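Local coordinates for protein cleavage stimulation factor 77 (Encephalitozoon cuniculi, PDB 2UY1) that probably binds mRNA and probably takes part in the cleavage and polyadenylation of nuclear transcripts, at residues Ser353-Glu358 / Pro421-Arg426; Phe360-Leu365 / Trp387-Glu392; Lys382-Trp387 / Asp417-Pro422. All blocks are in the same frame, centred on the assembly; numbering follows the deposited sequence.

Interaction 1. Residues Ser353-Glu358 / Pro421-Arg426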
ATOM      1  N   SER B 353      -9.031 -19.724  -5.366  1.00 24.15           N
ATOM      2  CA  SER B 353      -9.268 -18.454  -4.668  1.00 21.83           C
ATOM      3  C   SER B 353      -7.921 -17.869  -4.168  1.00 21.41           C
ATOM      4  O   SER B 353      -7.401 -18.329  -3.192  1.00 20.82           O
ATOM      5  CB  SER B 353     -10.185 -18.671  -3.451  1.00 22.87           C
ATOM      6  OG  SER B 353     -10.383 -17.443  -2.714  1.00 19.23           O
ATOM      7  N   THR B 354      -7.406 -16.851  -4.827  1.00 19.91           N
ATOM      8  CA  THR B 354      -6.158 -16.193  -4.410  1.00 20.76           C
ATOM      9  C   THR B 354      -6.311 -15.527  -2.998  1.00 20.37           C
ATOM     10  O   THR B 354      -5.406 -15.573  -2.117  1.00 18.30           O
ATOM     11  CB  THR B 354      -5.793 -15.193  -5.475  1.00 21.69           C
ATOM     12  OG1 THR B 354      -5.353 -15.902  -6.656  1.00 24.29           O
ATOM     13  CG2 THR B 354      -4.715 -14.140  -4.943  1.00 21.88           C
ATOM     14  N   LEU B 355      -7.485 -14.952  -2.780  1.00 20.46           N
ATOM     15  CA  LEU B 355      -7.868 -14.463  -1.451  1.00 21.11           C
ATOM     16  C   LEU B 355      -7.616 -15.459  -0.368  1.00 20.72           C
ATOM     17  O   LEU B 355      -7.011 -15.152   0.632  1.00 23.04           O
ATOM     18  CB  LEU B 355      -9.364 -14.147  -1.411  1.00 21.75           C
ATOM     19  CG  LEU B 355      -9.847 -13.642  -0.047  1.00 24.03           C
ATOM     20  CD1 LEU B 355      -9.162 -12.277   0.334  1.00 19.90           C
ATOM     21  CD2 LEU B 355     -11.360 -13.547  -0.140  1.00 26.97           C
ATOM     22  N   LEU B 356      -8.134 -16.668  -0.510  1.00 22.16           N
ATOM     23  CA  LEU B 356      -7.987 -17.639   0.587  1.00 22.20           C
ATOM     24  C   LEU B 356      -6.510 -18.078   0.702  1.00 21.36           C
ATOM     25  O   LEU B 356      -6.015 -18.385   1.798  1.00 21.02           O
ATOM     26  CB  LEU B 356      -8.897 -18.844   0.250  1.00 22.72           C
ATOM     27  CG  LEU B 356      -9.663 -19.942   0.998  1.00 23.91           C
ATOM     28  CD1 LEU B 356     -10.379 -19.548   2.278  1.00 23.17           C
ATOM     29  CD2 LEU B 356     -10.729 -20.381   0.020  1.00 23.71           C
ATOM     30  N   LYS B 357      -5.852 -18.240  -0.452  1.00 19.77           N
ATOM     31  CA  LYS B 357      -4.458 -18.669  -0.480  1.00 19.65           C
ATOM     32  C   LYS B 357      -3.545 -17.675   0.272  1.00 19.24           C
ATOM     33  O   LYS B 357      -2.764 -18.068   1.181  1.00 20.23           O
ATOM     34  CB  LYS B 357      -3.991 -18.885  -1.909  1.00 20.77           C
ATOM     35  CG  LYS B 357      -4.621 -20.090  -2.615  1.00 19.82           C
ATOM     36  CD  LYS B 357      -4.091 -20.210  -4.077  1.00 20.17           C
ATOM     37  CE  LYS B 357      -5.039 -21.121  -4.944  1.00 20.64           C
ATOM     38  NZ  LYS B 357      -4.906 -20.723  -6.419  1.00 24.94           N
ATOM     39  N   GLU B 358      -3.704 -16.399  -0.040  1.00 16.40           N
ATOM     40  CA  GLU B 358      -2.954 -15.319   0.601  1.00 16.86           C
ATOM     41  C   GLU B 358      -3.301 -15.091   2.054  1.00 17.85           C
ATOM     42  O   GLU B 358      -2.402 -14.901   2.868  1.00 16.36           O
ATOM     43  CB  GLU B 358      -3.073 -14.006  -0.193  1.00 16.62           C
ATOM     44  CG  GLU B 358      -2.317 -12.793   0.422  1.00 17.09           C
ATOM     45  CD  GLU B 358      -2.231 -11.578  -0.510  1.00 15.45           C
ATOM     46  OE1 GLU B 358      -1.639 -11.651  -1.628  1.00 15.04           O
ATOM     47  OE2 GLU B 358      -2.684 -10.497  -0.083  1.00 14.79           O
ATOM     48  N   PRO B 421      -2.027 -12.785  -9.987  1.00 25.37           N
ATOM     49  CA  PRO B 421      -2.511 -11.411  -9.909  1.00 27.00           C
ATOM     50  C   PRO B 421      -2.796 -10.893  -8.469  1.00 27.87           C
ATOM     51  O   PRO B 421      -3.344 -11.625  -7.625  1.00 28.10           O
ATOM     52  CB  PRO B 421      -3.829 -11.467 -10.742  1.00 26.50           C
ATOM     53  CG  PRO B 421      -3.580 -12.502 -11.709  1.00 25.34           C
ATOM     54  CD  PRO B 421      -2.781 -13.574 -10.976  1.00 26.62           C
ATOM     55  N   PRO B 422      -2.420  -9.631  -8.176  1.00 29.57           N
ATOM     56  CA  PRO B 422      -2.649  -9.081  -6.831  1.00 30.61           C
ATOM     57  C   PRO B 422      -4.104  -8.881  -6.442  1.00 32.89           C
ATOM     58  O   PRO B 422      -4.980  -8.613  -7.308  1.00 32.19           O
ATOM     59  CB  PRO B 422      -1.927  -7.730  -6.867  1.00 32.09           C
ATOM     60  CG  PRO B 422      -1.810  -7.405  -8.347  1.00 29.03           C
ATOM     61  CD  PRO B 422      -1.704  -8.682  -9.056  1.00 29.32           C
ATOM     62  N   LEU B 423      -4.354  -9.010  -5.139  1.00 34.11           N
ATOM     63  CA  LEU B 423      -5.619  -8.547  -4.556  1.00 36.32           C
ATOM     64  C   LEU B 423      -5.648  -7.023  -4.595  1.00 37.66           C
ATOM     65  O   LEU B 423      -4.600  -6.392  -4.495  1.00 37.42           O
ATOM     66  CB  LEU B 423      -5.784  -9.028  -3.118  1.00 35.82           C
ATOM     67  CG  LEU B 423      -5.600 -10.494  -2.674  1.00 37.76           C
ATOM     68  CD1 LEU B 423      -6.011 -10.644  -1.222  1.00 37.26           C
ATOM     69  CD2 LEU B 423      -6.368 -11.462  -3.533  1.00 38.61           C
ATOM     70  N   PRO B 424      -6.849  -6.418  -4.791  1.00 39.81           N
ATOM     71  CA  PRO B 424      -7.029  -4.969  -4.616  1.00 41.18           C
ATOM     72  C   PRO B 424      -6.511  -4.473  -3.258  1.00 42.36           C
ATOM     73  O   PRO B 424      -6.589  -5.205  -2.276  1.00 41.82           O
ATOM     74  CB  PRO B 424      -8.571  -4.811  -4.659  1.00 41.68           C
ATOM     75  CG  PRO B 424      -9.028  -5.948  -5.546  1.00 40.84           C
ATOM     76  CD  PRO B 424      -8.106  -7.087  -5.189  1.00 39.47           C
ATOM     77  N   PRO B 425      -6.000  -3.228  -3.196  1.00 44.73           N
ATOM     78  CA  PRO B 425      -5.481  -2.673  -1.929  1.00 45.94           C
ATOM     79  C   PRO B 425      -6.616  -2.262  -0.981  1.00 47.31           C
ATOM     80  O   PRO B 425      -7.792  -2.481  -1.323  1.00 46.70           O
ATOM     81  CB  PRO B 425      -4.678  -1.439  -2.366  1.00 45.73           C
ATOM     82  CG  PRO B 425      -4.740  -1.400  -3.890  1.00 45.86           C
ATOM     83  CD  PRO B 425      -5.897  -2.252  -4.304  1.00 45.34           C
ATOM     84  N   ARG B 426      -6.237  -1.669   0.169  1.00 49.04           N
ATOM     85  CA  ARG B 426      -7.119  -1.236   1.293  1.00 50.89           C
ATOM     86  C   ARG B 426      -6.900  -2.194   2.443  1.00 51.11           C
ATOM     87  O   ARG B 426      -7.190  -3.388   2.308  1.00 51.63           O
ATOM     88  CB  ARG B 426      -8.617  -1.228   0.937  1.00 50.58           C
ATOM     89  CG  ARG B 426      -9.281   0.137   0.767  1.00 53.19           C
ATOM     90  CD  ARG B 426     -10.790  -0.053   0.396  1.00 53.47           C
ATOM     91  NE  ARG B 426     -11.337   1.106  -0.329  1.00 58.35           N
ATOM     92  CZ  ARG B 426     -12.517   1.156  -0.966  1.00 59.53           C
ATOM     93  NH1 ARG B 426     -13.334   0.104  -1.004  1.00 59.34           N
ATOM     94  NH2 ARG B 426     -12.878   2.279  -1.590  1.00 58.84           N
TER
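L423 reaches from the proline-rich segment 421-426 onto the first turn of helix 354-367 and makes most of this contact. Its two methyl groups divide the work. CD2 presses against CG2 of T354 at 3.4 Å, closer than two methyls usually come. It also lies 3.7 Å from the backbone N of L355. CD1 meets CD1 of L355 at 3.9 Å, and the two leucine side chains cross at about a right angle. The T354 methyl is placed for this by its first torsion: CG2 stands anti to the backbone N and OG1 beside it (chi1 -71°). E358 approaches L423 from the opposite direction. Its extended chain brings OE2 to 3.5 Å from L423 CD1. The carboxylate is held by partners outside the contact, since OE1 is hydrogen-bonded to T383 and OE2 has a long, weak ion pair with R385.

The packing thins out beyond L423. P421 only grazes the helix, with its O 3.9 Å from T354 CG2, and the prolines after it lie on the exposed side. L355 is backed by H320 and I323 of helix 319-333. The helix start is capped from within, by S353 OG accepting from L356 N. The chemistry implies a mainly apolar contact carried by one leucine. No hydrogen bond joins the segments, and the E358 carboxylate, engaged by T383, sits beside a methyl.

Interaction 2. Residues Phe360-Leu365 / Trp387-Glu392; sequences FFLFLL and WDSMIE
F361 points its ring across the helix interface and meets M390 with its edge. The sulfur SD lies near the ring plane, 4.8 Å from the centroid and 78° off the ring normal. This is a Met-aromatic contact. The closest ring atom is CZ, 3.5 Å from M390 SD. The same CZ is 3.7 Å from M390 CB, and the two side chains cross at about a right angle. M390 leaves its backbone with CG anti to N (chi1 -175°), then bends at its next two torsions. The bends bring CE round to L365, whose CD1 lies 4.2 Å from it.

S389 is flanked by two leucines. L362 brings CD2 to 3.4 Å from S389 CB, a tight carbon pair, and to 3.2 Å from S389 OG. L365 places its own CD2 4.0 Å from S389 CB. S389 OG is hydrogen-bonded to R385 O one turn earlier in its own helix.

The two helices run nearly parallel here, with axes 10.7 Å apart and an angle of 21°. Helix 370-379 lies between them in sequence and touches both: F377 packs on F361 and on M390. This near-parallel packing is consistent with the stacked helical hairpins of TPR-like repeats. Further neighbours extend the stack: F360 and F363 meet F343 of helix 337-349, and I391 packs on helix 400-415.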
ATOM      1  N   PHE B 360      -4.699 -17.235   4.067  1.00 15.79           N
ATOM      2  CA  PHE B 360      -4.272 -18.449   4.810  1.00 14.72           C
ATOM      3  C   PHE B 360      -2.763 -18.387   5.082  1.00 15.27           C
ATOM      4  O   PHE B 360      -2.363 -18.647   6.177  1.00 17.12           O
ATOM      5  CB  PHE B 360      -4.530 -19.717   3.975  1.00 12.04           C
ATOM      6  CG  PHE B 360      -4.392 -21.054   4.718  1.00 16.97           C
ATOM      7  CD1 PHE B 360      -4.186 -21.131   6.074  1.00 18.69           C
ATOM      8  CD2 PHE B 360      -4.539 -22.268   3.997  1.00 17.67           C
ATOM      9  CE1 PHE B 360      -4.082 -22.347   6.731  1.00 13.78           C
ATOM     10  CE2 PHE B 360      -4.426 -23.472   4.630  1.00 17.22           C
ATOM     11  CZ  PHE B 360      -4.173 -23.527   5.988  1.00 15.11           C
ATOM     12  N   PHE B 361      -1.948 -18.121   4.068  1.00 13.98           N
ATOM     13  CA  PHE B 361      -0.525 -18.070   4.289  1.00 14.69           C
ATOM     14  C   PHE B 361      -0.144 -16.998   5.270  1.00 13.80           C
ATOM     15  O   PHE B 361       0.658 -17.245   6.156  1.00 16.54           O
ATOM     16  CB  PHE B 361       0.266 -17.962   2.985  1.00 13.24           C
ATOM     17  CG  PHE B 361       1.740 -17.679   3.215  1.00 14.32           C
ATOM     18  CD1 PHE B 361       2.574 -18.675   3.798  1.00 10.09           C
ATOM     19  CD2 PHE B 361       2.269 -16.419   2.924  1.00 10.25           C
ATOM     20  CE1 PHE B 361       3.954 -18.424   4.100  1.00 14.63           C
ATOM     21  CE2 PHE B 361       3.663 -16.156   3.197  1.00 13.65           C
ATOM     22  CZ  PHE B 361       4.483 -17.214   3.780  1.00  9.08           C
ATOM     23  N   LEU B 362      -0.718 -15.822   5.146  1.00 14.74           N
ATOM     24  CA  LEU B 362      -0.256 -14.659   5.937  1.00 15.89           C
ATOM     25  C   LEU B 362      -0.752 -14.752   7.365  1.00 15.98           C
ATOM     26  O   LEU B 362      -0.125 -14.266   8.312  1.00 12.89           O
ATOM     27  CB  LEU B 362      -0.702 -13.334   5.329  1.00 15.42           C
ATOM     28  CG  LEU B 362      -0.085 -12.927   3.973  1.00 14.87           C
ATOM     29  CD1 LEU B 362      -0.772 -11.680   3.488  1.00 19.26           C
ATOM     30  CD2 LEU B 362       1.483 -12.715   3.972  1.00 16.37           C
ATOM     31  N   PHE B 363      -1.916 -15.390   7.506  1.00 17.99           N
ATOM     32  CA  PHE B 363      -2.441 -15.746   8.815  1.00 17.11           C
ATOM     33  C   PHE B 363      -1.466 -16.726   9.463  1.00 15.96           C
ATOM     34  O   PHE B 363      -1.140 -16.616  10.617  1.00 17.06           O
ATOM     35  CB  PHE B 363      -3.797 -16.462   8.690  1.00 16.20           C
ATOM     36  CG  PHE B 363      -4.245 -17.113   9.979  1.00 17.02           C
ATOM     37  CD1 PHE B 363      -4.767 -16.336  11.034  1.00 17.25           C
ATOM     38  CD2 PHE B 363      -4.186 -18.483  10.139  1.00 18.57           C
ATOM     39  CE1 PHE B 363      -5.181 -16.951  12.245  1.00 16.52           C
ATOM     40  CE2 PHE B 363      -4.573 -19.104  11.354  1.00 18.71           C
ATOM     41  CZ  PHE B 363      -5.063 -18.333  12.411  1.00 16.40           C
ATOM     42  N   LEU B 364      -1.049 -17.770   8.773  1.00 16.91           N
ATOM     43  CA  LEU B 364      -0.142 -18.706   9.506  1.00 16.06           C
ATOM     44  C   LEU B 364       1.209 -18.012   9.884  1.00 16.60           C
ATOM     45  O   LEU B 364       1.822 -18.252  10.923  1.00 16.88           O
ATOM     46  CB  LEU B 364       0.121 -19.947   8.634  1.00 16.90           C
ATOM     47  CG  LEU B 364      -1.083 -20.883   8.418  1.00 14.07           C
ATOM     48  CD1 LEU B 364      -0.694 -21.995   7.442  1.00 14.61           C
ATOM     49  CD2 LEU B 364      -1.560 -21.504   9.758  1.00 16.68           C
ATOM     50  N   LEU B 365       1.731 -17.204   8.999  1.00 16.99           N
ATOM     51  CA  LEU B 365       3.022 -16.585   9.287  1.00 17.79           C
ATOM     52  C   LEU B 365       2.853 -15.550  10.443  1.00 18.54           C
ATOM     53  O   LEU B 365       3.687 -15.490  11.375  1.00 16.89           O
ATOM     54  CB  LEU B 365       3.553 -15.950   7.993  1.00 18.46           C
ATOM     55  CG  LEU B 365       5.010 -15.542   7.880  1.00 19.84           C
ATOM     56  CD1 LEU B 365       5.820 -16.771   7.733  1.00 14.31           C
ATOM     57  CD2 LEU B 365       5.095 -14.551   6.675  1.00 18.86           C
ATOM     58  N   TRP B 387       5.044 -13.915  -1.681  1.00 15.38           N
ATOM     59  CA  TRP B 387       6.523 -13.894  -1.909  1.00 16.40           C
ATOM     60  C   TRP B 387       7.292 -12.902  -1.023  1.00 15.09           C
ATOM     61  O   TRP B 387       8.229 -13.290  -0.287  1.00 16.59           O
ATOM     62  CB  TRP B 387       6.840 -13.637  -3.398  1.00 16.56           C
ATOM     63  CG  TRP B 387       6.806 -14.870  -4.309  1.00 16.36           C
ATOM     64  CD1 TRP B 387       5.954 -15.094  -5.365  1.00 15.29           C
ATOM     65  CD2 TRP B 387       7.657 -16.006  -4.225  1.00 16.96           C
ATOM     66  NE1 TRP B 387       6.247 -16.305  -5.953  1.00 18.61           N
ATOM     67  CE2 TRP B 387       7.289 -16.883  -5.261  1.00 19.06           C
ATOM     68  CE3 TRP B 387       8.747 -16.355  -3.389  1.00 17.85           C
ATOM     69  CZ2 TRP B 387       7.950 -18.085  -5.472  1.00 18.13           C
ATOM     70  CZ3 TRP B 387       9.358 -17.554  -3.592  1.00 17.59           C
ATOM     71  CH2 TRP B 387       8.938 -18.421  -4.599  1.00 16.90           C
ATOM     72  N   ASP B 388       6.936 -11.636  -1.070  1.00 14.46           N
ATOM     73  CA  ASP B 388       7.602 -10.628  -0.239  1.00 14.80           C
ATOM     74  C   ASP B 388       7.489 -10.817   1.288  1.00 14.67           C
ATOM     75  O   ASP B 388       8.471 -10.521   2.023  1.00 16.27           O
ATOM     76  CB  ASP B 388       7.128  -9.248  -0.553  1.00 13.35           C
ATOM     77  CG  ASP B 388       7.384  -8.863  -1.987  1.00 16.46           C
ATOM     78  OD1 ASP B 388       8.186  -9.533  -2.652  1.00 22.87           O
ATOM     79  OD2 ASP B 388       6.819  -7.855  -2.419  1.00 14.72           O
ATOM     80  N   SER B 389       6.356 -11.303   1.783  1.00 15.19           N
ATOM     81  CA  SER B 389       6.241 -11.641   3.244  1.00 14.65           C
ATOM     82  C   SER B 389       7.129 -12.782   3.640  1.00 14.63           C
ATOM     83  O   SER B 389       7.823 -12.712   4.684  1.00 14.93           O
ATOM     84  CB  SER B 389       4.776 -11.937   3.623  1.00 16.23           C
ATOM     85  OG  SER B 389       3.971 -10.858   3.152  1.00 14.44           O
ATOM     86  N   MET B 390       7.176 -13.821   2.812  1.00 13.43           N
ATOM     87  CA  MET B 390       8.044 -14.970   3.085  1.00 13.20           C
ATOM     88  C   MET B 390       9.534 -14.603   2.981  1.00 13.40           C
ATOM     89  O   MET B 390      10.343 -15.040   3.772  1.00 11.00           O
ATOM     90  CB  MET B 390       7.660 -16.161   2.154  1.00 13.98           C
ATOM     91  CG  MET B 390       8.376 -17.477   2.392  1.00 16.45           C
ATOM     92  SD  MET B 390       7.840 -18.239   3.977  1.00 21.07           S
ATOM     93  CE  MET B 390       8.990 -17.543   5.067  1.00 14.74           C
ATOM     94  N   ILE B 391       9.915 -13.815   1.983  1.00 12.79           N
ATOM     95  CA  ILE B 391      11.316 -13.335   1.848  1.00 12.10           C
ATOM     96  C   ILE B 391      11.706 -12.478   3.059  1.00 10.93           C
ATOM     97  O   ILE B 391      12.839 -12.577   3.566  1.00 10.49           O
ATOM     98  CB  ILE B 391      11.513 -12.519   0.467  1.00 12.11           C
ATOM     99  CG1 ILE B 391      11.534 -13.503  -0.735  1.00 12.08           C
ATOM    100  CG2 ILE B 391      12.830 -11.598   0.521  1.00 13.84           C
ATOM    101  CD1 ILE B 391      11.172 -12.881  -2.159  1.00 13.49           C
ATOM    102  N   GLU B 392      10.822 -11.601   3.500  1.00 11.36           N
ATOM    103  CA  GLU B 392      11.126 -10.720   4.645  1.00 10.77           C
ATOM    104  C   GLU B 392      11.238 -11.517   5.954  1.00 10.62           C
ATOM    105  O   GLU B 392      12.192 -11.344   6.744  1.00  8.14           O
ATOM    106  CB  GLU B 392      10.067  -9.623   4.831  1.00  8.51           C
ATOM    107  CG  GLU B 392      10.261  -8.672   6.134  1.00 15.95           C
ATOM    108  CD  GLU B 392      11.375  -7.611   6.009  1.00 25.53           C
ATOM    109  OE1 GLU B 392      12.241  -7.700   5.101  1.00 30.77           O
ATOM    110  OE2 GLU B 392      11.417  -6.654   6.822  1.00 30.56           O
TER

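Interaction 3. Residues Lys382-Trp387 / Asp417-Pro422; sequences KTSRMW and DAILPP
K382 O and L420 N form the one direct hydrogen bond across this contact, and a water bridge flanks it on each side. The direct bond is 2.8 Å long, with 153° at the hydrogen. The donor stands above the carbonyl plane, 35° out of it. The first water accepts from K382 N and donates to A418 O. The second accepts from S384 N and donates to L420 O. Backbone N and O groups thus pair directly once and through water twice.

The side chains pack around these backbone bonds. In I419, chi1 of -63° sets CG2 opposite the backbone N, and this methyl sits 3.4 Å from K382 O and 3.5 Å from S384 N. Its other branch extends past S384 to W387, where I419 CD1 lies 3.9 Å from CD1 of the indole. L420 lies along the K382 backbone, with CD1 3.7 Å from K382 N. T383 CG2 touches L420 CB and P421 O. K382 CD lies over one face of the W387 indole, near its rim, and K382 NZ is hydrogen-bonded to L380 O and F377 O. S384 OG is bonded to a polar side chain of the neighbouring chain.

T383 is the N-cap of helix 384-397. Its OG1, bonded also to E358, accepts from M386 N at 3.2 Å. T383 and M386 form a capping box whose return bond, T383 N to M386 SD, is weak at 3.6 Å. The contact docks the segment after helix 400-415 onto this capped helix start, within a helical-repeat fold of the TPR clan.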
ATOM      1  N   LYS B 382       1.417 -18.161  -5.713  1.00 20.81           N
ATOM      2  CA  LYS B 382       1.732 -17.035  -4.837  1.00 20.57           C
ATOM      3  C   LYS B 382       1.556 -15.694  -5.503  1.00 19.97           C
ATOM      4  O   LYS B 382       1.838 -15.513  -6.702  1.00 20.78           O
ATOM      5  CB  LYS B 382       3.169 -17.216  -4.326  1.00 20.87           C
ATOM      6  CG  LYS B 382       3.333 -18.607  -3.718  1.00 22.05           C
ATOM      7  CD  LYS B 382       4.655 -18.932  -3.313  1.00 19.99           C
ATOM      8  CE  LYS B 382       5.266 -19.891  -4.172  1.00 17.83           C
ATOM      9  NZ  LYS B 382       5.004 -21.261  -3.816  1.00 21.62           N
ATOM     10  N   THR B 383       1.036 -14.747  -4.727  1.00 18.93           N
ATOM     11  CA  THR B 383       0.993 -13.374  -5.100  1.00 19.16           C
ATOM     12  C   THR B 383       2.357 -12.776  -4.745  1.00 18.86           C
ATOM     13  O   THR B 383       3.090 -13.411  -4.021  1.00 18.05           O
ATOM     14  CB  THR B 383      -0.126 -12.642  -4.270  1.00 19.57           C
ATOM     15  OG1 THR B 383       0.156 -12.830  -2.873  1.00 16.13           O
ATOM     16  CG2 THR B 383      -1.539 -13.187  -4.617  1.00 17.26           C
ATOM     17  N   SER B 384       2.673 -11.578  -5.259  1.00 19.26           N
ATOM     18  CA  SER B 384       3.934 -10.889  -4.911  1.00 19.58           C
ATOM     19  C   SER B 384       3.949 -10.643  -3.431  1.00 18.76           C
ATOM     20  O   SER B 384       5.004 -10.680  -2.867  1.00 18.34           O
ATOM     21  CB  SER B 384       4.125  -9.488  -5.513  1.00 17.81           C
ATOM     22  OG  SER B 384       3.965  -9.466  -6.897  1.00 23.71           O
ATOM     23  N   ARG B 385       2.797 -10.335  -2.829  1.00 17.44           N
ATOM     24  CA  ARG B 385       2.752 -10.028  -1.417  1.00 16.36           C
ATOM     25  C   ARG B 385       3.110 -11.269  -0.576  1.00 17.27           C
ATOM     26  O   ARG B 385       3.789 -11.113   0.386  1.00 17.87           O
ATOM     27  CB  ARG B 385       1.422  -9.469  -0.972  1.00 19.47           C
ATOM     28  CG  ARG B 385       1.469  -8.943   0.457  1.00 21.17           C
ATOM     29  CD  ARG B 385       0.088  -8.930   1.086  1.00 29.53           C
ATOM     30  NE  ARG B 385       0.044  -7.978   2.184  1.00 33.38           N
ATOM     31  CZ  ARG B 385      -1.065  -7.539   2.767  1.00 39.52           C
ATOM     32  NH1 ARG B 385      -2.263  -7.970   2.352  1.00 40.68           N
ATOM     33  NH2 ARG B 385      -0.969  -6.658   3.769  1.00 41.62           N
ATOM     34  N   MET B 386       2.700 -12.471  -0.984  1.00 16.06           N
ATOM     35  CA  MET B 386       3.018 -13.732  -0.309  1.00 16.64           C
ATOM     36  C   MET B 386       4.522 -13.958  -0.454  1.00 15.22           C
ATOM     37  O   MET B 386       5.191 -14.128   0.529  1.00 14.39           O
ATOM     38  CB  MET B 386       2.244 -14.914  -0.940  1.00 15.48           C
ATOM     39  CG  MET B 386       0.761 -14.994  -0.523  1.00 17.20           C
ATOM     40  SD  MET B 386      -0.151 -16.138  -1.636  1.00 19.91           S
ATOM     41  CE  MET B 386       0.436 -17.703  -0.883  1.00 15.61           C
ATOM     42  N   TRP B 387       5.044 -13.915  -1.681  1.00 15.38           N
ATOM     43  CA  TRP B 387       6.523 -13.894  -1.909  1.00 16.40           C
ATOM     44  C   TRP B 387       7.292 -12.902  -1.023  1.00 15.09           C
ATOM     45  O   TRP B 387       8.229 -13.290  -0.287  1.00 16.59           O
ATOM     46  CB  TRP B 387       6.840 -13.637  -3.398  1.00 16.56           C
ATOM     47  CG  TRP B 387       6.806 -14.870  -4.309  1.00 16.36           C
ATOM     48  CD1 TRP B 387       5.954 -15.094  -5.365  1.00 15.29           C
ATOM     49  CD2 TRP B 387       7.657 -16.006  -4.225  1.00 16.96           C
ATOM     50  NE1 TRP B 387       6.247 -16.305  -5.953  1.00 18.61           N
ATOM     51  CE2 TRP B 387       7.289 -16.883  -5.261  1.00 19.06           C
ATOM     52  CE3 TRP B 387       8.747 -16.355  -3.389  1.00 17.85           C
ATOM     53  CZ2 TRP B 387       7.950 -18.085  -5.472  1.00 18.13           C
ATOM     54  CZ3 TRP B 387       9.358 -17.554  -3.592  1.00 17.59           C
ATOM     55  CH2 TRP B 387       8.938 -18.421  -4.599  1.00 16.90           C
ATOM     56  N   ASP B 417       6.137 -15.495 -15.743  1.00 26.41           N
ATOM     57  CA  ASP B 417       4.801 -14.901 -15.616  1.00 27.98           C
ATOM     58  C   ASP B 417       3.871 -15.787 -14.773  1.00 27.86           C
ATOM     59  O   ASP B 417       2.668 -15.879 -15.021  1.00 28.03           O
ATOM     60  CB  ASP B 417       4.254 -14.458 -16.988  1.00 29.40           C
ATOM     61  CG  ASP B 417       2.911 -13.707 -16.900  1.00 33.64           C
ATOM     62  OD1 ASP B 417       2.674 -12.884 -15.970  1.00 36.46           O
ATOM     63  OD2 ASP B 417       2.080 -13.939 -17.799  1.00 36.06           O
ATOM     64  N   ALA B 418       4.456 -16.396 -13.728  1.00 26.94           N
ATOM     65  CA  ALA B 418       3.791 -17.300 -12.798  1.00 26.02           C
ATOM     66  C   ALA B 418       3.276 -16.671 -11.506  1.00 26.11           C
ATOM     67  O   ALA B 418       2.787 -17.387 -10.632  1.00 27.02           O
ATOM     68  CB  ALA B 418       4.767 -18.450 -12.427  1.00 25.43           C
ATOM     69  N   ILE B 419       3.431 -15.370 -11.303  1.00 25.20           N
ATOM     70  CA  ILE B 419       2.920 -14.810 -10.033  1.00 24.65           C
ATOM     71  C   ILE B 419       1.417 -14.584 -10.153  1.00 24.69           C
ATOM     72  O   ILE B 419       0.932 -14.047 -11.132  1.00 25.40           O
ATOM     73  CB  ILE B 419       3.621 -13.513  -9.637  1.00 24.59           C
ATOM     74  CG1 ILE B 419       5.132 -13.777  -9.375  1.00 25.06           C
ATOM     75  CG2 ILE B 419       2.838 -12.759  -8.518  1.00 21.87           C
ATOM     76  CD1 ILE B 419       5.829 -12.808  -8.474  1.00 25.50           C
ATOM     77  N   LEU B 420       0.660 -14.995  -9.154  1.00 25.43           N
ATOM     78  CA  LEU B 420      -0.776 -14.747  -9.230  1.00 24.40           C
ATOM     79  C   LEU B 420      -1.021 -13.234  -9.227  1.00 25.44           C
ATOM     80  O   LEU B 420      -0.295 -12.468  -8.568  1.00 24.57           O
ATOM     81  CB  LEU B 420      -1.519 -15.427  -8.106  1.00 23.47           C
ATOM     82  CG  LEU B 420      -1.455 -16.935  -8.044  1.00 23.03           C
ATOM     83  CD1 LEU B 420      -2.029 -17.286  -6.657  1.00 22.02           C
ATOM     84  CD2 LEU B 420      -2.256 -17.518  -9.217  1.00 20.90           C
ATOM     85  N   PRO B 421      -2.027 -12.785  -9.987  1.00 25.37           N
ATOM     86  CA  PRO B 421      -2.511 -11.411  -9.909  1.00 27.00           C
ATOM     87  C   PRO B 421      -2.796 -10.893  -8.469  1.00 27.87           C
ATOM     88  O   PRO B 421      -3.344 -11.625  -7.625  1.00 28.10           O
ATOM     89  CB  PRO B 421      -3.829 -11.467 -10.742  1.00 26.50           C
ATOM     90  CG  PRO B 421      -3.580 -12.502 -11.709  1.00 25.34           C
ATOM     91  CD  PRO B 421      -2.781 -13.574 -10.976  1.00 26.62           C
ATOM     92  N   PRO B 422      -2.420  -9.631  -8.176  1.00 29.57           N
ATOM     93  CA  PRO B 422      -2.649  -9.081  -6.831  1.00 30.61           C
ATOM     94  C   PRO B 422      -4.104  -8.881  -6.442  1.00 32.89           C
ATOM     95  O   PRO B 422      -4.980  -8.613  -7.308  1.00 32.19           O
ATOM     96  CB  PRO B 422      -1.927  -7.730  -6.867  1.00 32.09           C
ATOM     97  CG  PRO B 422      -1.810  -7.405  -8.347  1.00 29.03           C
ATOM     98  CD  PRO B 422      -1.704  -8.682  -9.056  1.00 29.32           C
TER
HETATM   99  O   HOH W   1       2.417 -18.972  -8.517  1.00 29.45           O
HETATM  100  O   HOH W   2       0.514 -10.463  -7.177  1.00 20.00           O

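Interactions 1 and 3 share P421 and P422, and their centres are about 9 Å apart. The segment after helix 400-415 first runs past the start of helix 384-397, then past the start of helix 354-367. The two helix starts also touch each other. E358 OE1 lies 2.5 Å from T383 OG1, a probable hydrogen bond, and T354 CG2 packs on T383 CG2. Interaction 2 joins the same two helices further along. Its centre is about 13 Å from that of interaction 1 and 12 Å from that of interaction 3. It shares W387 with interaction 3, and F361 CE2 comes to 3.7 Å from M386 O.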